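Local atomic coordinates of putative xanthine dehydrogenase YAGS fad-binding subunit (PDB entry 5G5G), a protein that binds the molybdenum and pterin cytosine dinucleotide cofactor and, as the large subunit of a bacterial aldehyde oxidase, probably oxidises aldehydes to carboxylic acids. Residues Gly61-Leu66 / Val130-Arg135; Gly51-Ser56 / Ile112-Ala117. One frame throughout, in Å; residues are numbered along the deposited sequence.

Contact 1 (Gly61-Leu66 / Val130-Arg135); sequences GRLTAL and VQAHYR
Thr64 and Ala65 both face His133, a classic beta bulge in an antiparallel strand pair of the a/b hammerhead domain. Hydrogen bonds hold the backbones together. At one end Arg62 and Arg135 exchange a reciprocal pair, Arg62 N to Arg135 O at 3.0 Å and Arg135 N to Arg62 O at 3.1 Å. At the bulge two amides converge on one carbonyl: Thr64 N reaches His133 O at 2.7 Å but with a bent N-H...O angle of 132°, whereas Ala65 N, though farther off, points at the same oxygen almost straight (165°). His133 N answers to Ala65 O. The extra residue of 61-66 thus shifts the register by one without leaving either amide idle.

Apolar packing occupies the face carrying Leu63, Leu66, Ala132 and Tyr134, which turns to Ile112 of strand 111-117. CD1 of Leu63 rests obliquely against the Tyr134 ring, 3.7 Å from CE2, and CD1 of Leu66 comes 3.6 Å from CG1 of Val130. The phenol of Tyr134 reaches beyond the pair, its OH hydrogen-bonded to the backbone N of Ala57. The Arg62 and Arg135 side chains leave the other face for solvent. With chi1 at 47°, Thr64 OG1 sits between its own backbone N and carbonyl carbon, and from there adds a weak third bond to His133 O at 2.9 Å.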
loop_
_atom_site.group_PDB
_atom_site.type_symbol
_atom_site.label_atom_id
_atom_site.label_comp_id
_atom_site.label_asym_id
_atom_site.label_seq_id
_atom_site.Cartn_x
_atom_site.Cartn_y
_atom_site.Cartn_z
ATOM N N GLY C 61 -14.148 9.907 -23.974
ATOM C CA GLY C 61 -14.645 10.923 -24.873
ATOM C C GLY C 61 -13.526 11.654 -25.600
ATOM O O GLY C 61 -12.466 11.096 -25.879
ATOM N N ARG C 62 -13.796 12.921 -25.913
ATOM C CA ARG C 62 -12.913 13.770 -26.690
ATOM C C ARG C 62 -12.575 15.002 -25.856
ATOM O O ARG C 62 -13.417 15.539 -25.121
ATOM C CB ARG C 62 -13.598 14.231 -27.991
ATOM C CG ARG C 62 -12.609 14.718 -29.042
ATOM C CD ARG C 62 -13.206 14.907 -30.430
ATOM N NE ARG C 62 -12.193 15.403 -31.379
ATOM C CZ ARG C 62 -11.266 14.656 -31.991
ATOM N NH1 ARG C 62 -11.196 13.342 -31.805
ATOM N NH2 ARG C 62 -10.400 15.236 -32.818
ATOM N N LEU C 63 -11.332 15.423 -25.980
ATOM C CA LEU C 63 -10.844 16.656 -25.407
ATOM C C LEU C 63 -11.136 17.719 -26.461
ATOM O O LEU C 63 -10.453 17.781 -27.476
ATOM C CB LEU C 63 -9.342 16.482 -25.134
ATOM C CG LEU C 63 -8.607 17.535 -24.334
ATOM C CD1 LEU C 63 -9.265 17.736 -22.980
ATOM C CD2 LEU C 63 -7.147 17.138 -24.222
ATOM N N THR C 64 -12.200 18.492 -26.265
ATOM C CA THR C 64 -12.621 19.474 -27.313
ATOM C C THR C 64 -11.620 20.632 -27.333
ATOM O O THR C 64 -11.145 21.052 -28.427
ATOM C CB THR C 64 -14.086 19.935 -27.158
ATOM O OG1 THR C 64 -14.373 20.300 -25.806
ATOM C CG2 THR C 64 -15.035 18.776 -27.547
ATOM N N ALA C 65 -11.191 21.038 -26.144
ATOM C CA ALA C 65 -10.082 21.997 -26.062
ATOM C C ALA C 65 -9.237 21.844 -24.786
ATOM O O ALA C 65 -9.654 21.252 -23.777
ATOM C CB ALA C 65 -10.611 23.403 -26.214
ATOM N N LEU C 66 -8.038 22.374 -24.868
ATOM C CA LEU C 66 -7.135 22.314 -23.774
ATOM C C LEU C 66 -6.392 23.625 -23.776
ATOM O O LEU C 66 -5.496 23.831 -24.571
ATOM C CB LEU C 66 -6.179 21.131 -23.963
ATOM C CG LEU C 66 -5.212 20.937 -22.808
ATOM C CD1 LEU C 66 -5.950 20.773 -21.481
ATOM C CD2 LEU C 66 -4.336 19.697 -23.038
ATOM N N VAL C 130 -5.255 24.981 -15.805
ATOM C CA VAL C 130 -5.319 24.434 -17.144
ATOM C C VAL C 130 -6.812 24.180 -17.445
ATOM O O VAL C 130 -7.455 23.509 -16.666
ATOM C CB VAL C 130 -4.473 23.162 -17.249
ATOM C CG1 VAL C 130 -4.695 22.435 -18.572
ATOM C CG2 VAL C 130 -3.002 23.535 -17.106
ATOM N N GLN C 131 -7.310 24.670 -18.568
ATOM C CA GLN C 131 -8.753 24.661 -18.865
ATOM C C GLN C 131 -8.985 23.531 -19.870
ATOM O O GLN C 131 -8.726 23.678 -21.050
ATOM C CB GLN C 131 -9.145 26.043 -19.397
ATOM C CG GLN C 131 -10.576 26.200 -19.877
ATOM C CD GLN C 131 -10.881 27.603 -20.434
ATOM O OE1 GLN C 131 -10.811 28.595 -19.692
ATOM N NE2 GLN C 131 -11.205 27.706 -21.747
ATOM N N ALA C 132 -9.535 22.431 -19.413
ATOM C CA ALA C 132 -9.871 21.296 -20.288
ATOM C C ALA C 132 -11.376 21.214 -20.455
ATOM O O ALA C 132 -12.089 21.244 -19.461
ATOM C CB ALA C 132 -9.375 20.010 -19.710
ATOM N N HIS C 133 -11.861 21.164 -21.679
ATOM C CA HIS C 133 -13.281 20.909 -21.895
ATOM C C HIS C 133 -13.438 19.672 -22.775
ATOM O O HIS C 133 -12.643 19.402 -23.709
ATOM C CB HIS C 133 -14.035 22.125 -22.454
ATOM C CG HIS C 133 -13.983 23.342 -21.577
ATOM N ND1 HIS C 133 -13.818 24.610 -22.086
ATOM C CD2 HIS C 133 -14.074 23.486 -20.231
ATOM C CE1 HIS C 133 -13.798 25.482 -21.091
ATOM N NE2 HIS C 133 -13.949 24.825 -19.955
ATOM N N TYR C 134 -14.507 18.942 -22.465
ATOM C CA TYR C 134 -14.771 17.598 -22.966
ATOM C C TYR C 134 -16.197 17.369 -23.511
ATOM O O TYR C 134 -17.157 18.040 -23.097
ATOM C CB TYR C 134 -14.620 16.592 -21.833
ATOM C CG TYR C 134 -13.388 16.689 -20.978
ATOM C CD1 TYR C 134 -13.337 17.566 -19.886
ATOM C CD2 TYR C 134 -12.306 15.846 -21.205
ATOM C CE1 TYR C 134 -12.221 17.639 -19.062
ATOM C CE2 TYR C 134 -11.194 15.897 -20.395
ATOM C CZ TYR C 134 -11.163 16.775 -19.316
ATOM O OH TYR C 134 -10.078 16.802 -18.489
ATOM N N ARG C 135 -16.271 16.373 -24.388
ATOM C CA ARG C 135 -17.503 15.731 -24.860
ATOM C C ARG C 135 -17.408 14.262 -24.414
ATOM O O ARG C 135 -16.600 13.507 -24.945
ATOM C CB ARG C 135 -17.554 15.816 -26.384
ATOM C CG ARG C 135 -18.804 15.229 -27.038
ATOM C CD ARG C 135 -20.012 16.150 -26.898
ATOM N NE ARG C 135 -21.260 15.453 -27.276
ATOM C CZ ARG C 135 -22.229 15.939 -28.068
ATOM N NH1 ARG C 135 -22.173 17.166 -28.596
ATOM N NH2 ARG C 135 -23.297 15.189 -28.325
#

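Contact 2 (Gly51-Ser56 / Ile112-Ala117); sequences GYIVGS and IALVVA
Val54 faces both Ile112 and Ala113, a classic beta bulge where strands 49-55 and 111-117 of the hammerhead domain run antiparallel inside a mixed sheet that also takes in strand 266-269. Val54 O takes the amide of Ile112 at 2.8 Å, nearly along the C=O axis and almost straight (176°), while Ala113 N adds a weak bond to the same oxygen. In return Val54 N bonds to Ala113 O from above the carbonyl plane. Farther along, Tyr52 and Val115 exchange two ordinary backbone bonds.

The Val54 side chain spans both bulge residues. Its CB lies 4.1 Å from CB of Ala113 and near the Ala113 carbonyl oxygen. CG1, anti to the backbone N, is turned toward Ile112 and meets CG1 of that residue at 4.0 Å. CG2, on the other branch, only grazes Ala113 O.

On the opposite face Leu114 lies along bare backbone. Its CD1 is 3.5 Å from Tyr52 N, and its CD2 is 3.9 Å from Gly51 CA; a CB on Gly51 would clash with Leu114 CD2, so the lack of a side chain there lets the leucine come this close. The same leucine packs on Leu254 and Ala258 of helix 250-262. With an alanine here, the backbone of Gly51 would probably lose its cover and a gap open beneath the helix. Backbone bonds and aliphatic groups carry the whole pairing, so it probably depends little on charge or pH.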
loop_
_atom_site.group_PDB
_atom_site.type_symbol
_atom_site.label_atom_id
_atom_site.label_comp_id
_atom_site.label_asym_id
_atom_site.label_seq_id
_atom_site.Cartn_x
_atom_site.Cartn_y
_atom_site.Cartn_z
ATOM N N GLY C 51 7.556 19.529 -12.710
ATOM C CA GLY C 51 6.381 19.351 -13.547
ATOM C C GLY C 51 5.222 18.746 -12.796
ATOM O O GLY C 51 5.406 17.761 -12.101
ATOM N N TYR C 52 4.018 19.275 -12.988
ATOM C CA TYR C 52 2.866 18.810 -12.298
ATOM C C TYR C 52 1.836 18.359 -13.340
ATOM O O TYR C 52 1.427 19.139 -14.217
ATOM C CB TYR C 52 2.332 19.851 -11.325
ATOM C CG TYR C 52 1.436 19.275 -10.258
ATOM C CD1 TYR C 52 0.081 19.018 -10.514
ATOM C CD2 TYR C 52 1.925 19.006 -8.997
ATOM C CE1 TYR C 52 -0.747 18.495 -9.526
ATOM C CE2 TYR C 52 1.131 18.482 -8.002
ATOM C CZ TYR C 52 -0.206 18.234 -8.267
ATOM O OH TYR C 52 -0.998 17.703 -7.288
ATOM N N ILE C 53 1.434 17.100 -13.222
ATOM C CA ILE C 53 0.514 16.459 -14.149
ATOM C C ILE C 53 -0.935 16.944 -14.058
ATOM O O ILE C 53 -1.444 17.140 -12.970
ATOM C CB ILE C 53 0.621 14.938 -13.903
ATOM C CG1 ILE C 53 0.882 14.251 -15.203
ATOM C CG2 ILE C 53 -0.428 14.384 -12.953
ATOM C CD1 ILE C 53 2.371 14.079 -15.267
ATOM N N VAL C 54 -1.589 17.108 -15.217
ATOM C CA VAL C 54 -3.040 17.310 -15.294
ATOM C C VAL C 54 -3.638 16.062 -15.924
ATOM O O VAL C 54 -3.268 15.667 -17.040
ATOM C CB VAL C 54 -3.408 18.533 -16.129
ATOM C CG1 VAL C 54 -4.915 18.747 -16.203
ATOM C CG2 VAL C 54 -2.697 19.767 -15.560
ATOM N N GLY C 55 -4.579 15.459 -15.216
ATOM C CA GLY C 55 -5.234 14.220 -15.671
ATOM C C GLY C 55 -6.656 14.446 -16.135
ATOM O O GLY C 55 -7.289 15.437 -15.762
ATOM N N SER C 56 -7.126 13.576 -17.024
ATOM C CA SER C 56 -8.475 13.698 -17.558
ATOM C C SER C 56 -9.525 13.703 -16.451
ATOM O O SER C 56 -9.525 12.846 -15.537
ATOM C CB SER C 56 -8.803 12.538 -18.482
ATOM O OG SER C 56 -10.145 12.708 -18.939
ATOM N N ILE C 112 -3.036 14.568 -19.595
ATOM C CA ILE C 112 -3.326 15.444 -20.743
ATOM C C ILE C 112 -2.453 16.681 -20.838
ATOM O O ILE C 112 -2.436 17.354 -21.876
ATOM C CB ILE C 112 -4.814 15.830 -20.864
ATOM C CG1 ILE C 112 -5.279 16.614 -19.616
ATOM C CG2 ILE C 112 -5.637 14.578 -21.090
ATOM C CD1 ILE C 112 -6.685 17.182 -19.738
ATOM N N ALA C 113 -1.773 17.023 -19.754
ATOM C CA ALA C 113 -0.893 18.179 -19.760
ATOM C C ALA C 113 0.096 18.080 -18.594
ATOM O O ALA C 113 -0.102 17.282 -17.645
ATOM C CB ALA C 113 -1.666 19.493 -19.708
ATOM N N LEU C 114 1.173 18.867 -18.706
ATOM C CA LEU C 114 2.149 18.994 -17.612
ATOM C C LEU C 114 2.534 20.448 -17.488
ATOM O O LEU C 114 2.979 21.041 -18.456
ATOM C CB LEU C 114 3.413 18.163 -17.869
ATOM C CG LEU C 114 4.452 18.210 -16.727
ATOM C CD1 LEU C 114 4.164 17.089 -15.739
ATOM C CD2 LEU C 114 5.869 18.144 -17.264
ATOM N N VAL C 115 2.330 21.039 -16.307
ATOM C CA VAL C 115 2.807 22.408 -16.100
ATOM C C VAL C 115 4.185 22.338 -15.452
ATOM O O VAL C 115 4.324 21.630 -14.448
ATOM C CB VAL C 115 1.876 23.194 -15.173
ATOM C CG1 VAL C 115 2.399 24.596 -14.946
ATOM C CG2 VAL C 115 0.467 23.263 -15.736
ATOM N N VAL C 116 5.166 23.064 -15.996
ATOM C CA VAL C 116 6.530 23.092 -15.514
ATOM C C VAL C 116 6.723 24.454 -14.870
ATOM O O VAL C 116 6.410 25.478 -15.495
ATOM C CB VAL C 116 7.508 22.983 -16.717
ATOM C CG1 VAL C 116 8.942 22.994 -16.243
ATOM C CG2 VAL C 116 7.208 21.712 -17.469
ATOM N N ALA C 117 7.172 24.470 -13.619
ATOM C CA ALA C 117 7.404 25.720 -12.901
ATOM C C ALA C 117 8.678 25.662 -12.030
ATOM O O ALA C 117 9.283 24.629 -11.862
ATOM C CB ALA C 117 6.199 26.034 -12.048
#

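In the fold
Both contacts belong to the hammerhead domain and interleave along the chain: strand 49-55 is followed by 61-67, then 111-117, and helix 120-127 leads on to 131-136. Contact 2 is buried inside a seven-stranded mixed sheet, covered by helices 120-127 and 250-262; contact 1 lies at the surface, in a small antiparallel sheet with 131-136 at its edge. Each contains a classic bulge, but contact 1 has an exposed, charged face while the side chains that meet across contact 2 are aliphatic. They meet where the apolar face of contact 1 packs on strand 111-117: Val130 CG2 touches Val115 CG2 at 3.7 Å, and Tyr134 OH lies 3.6 Å from Ile112 CD1.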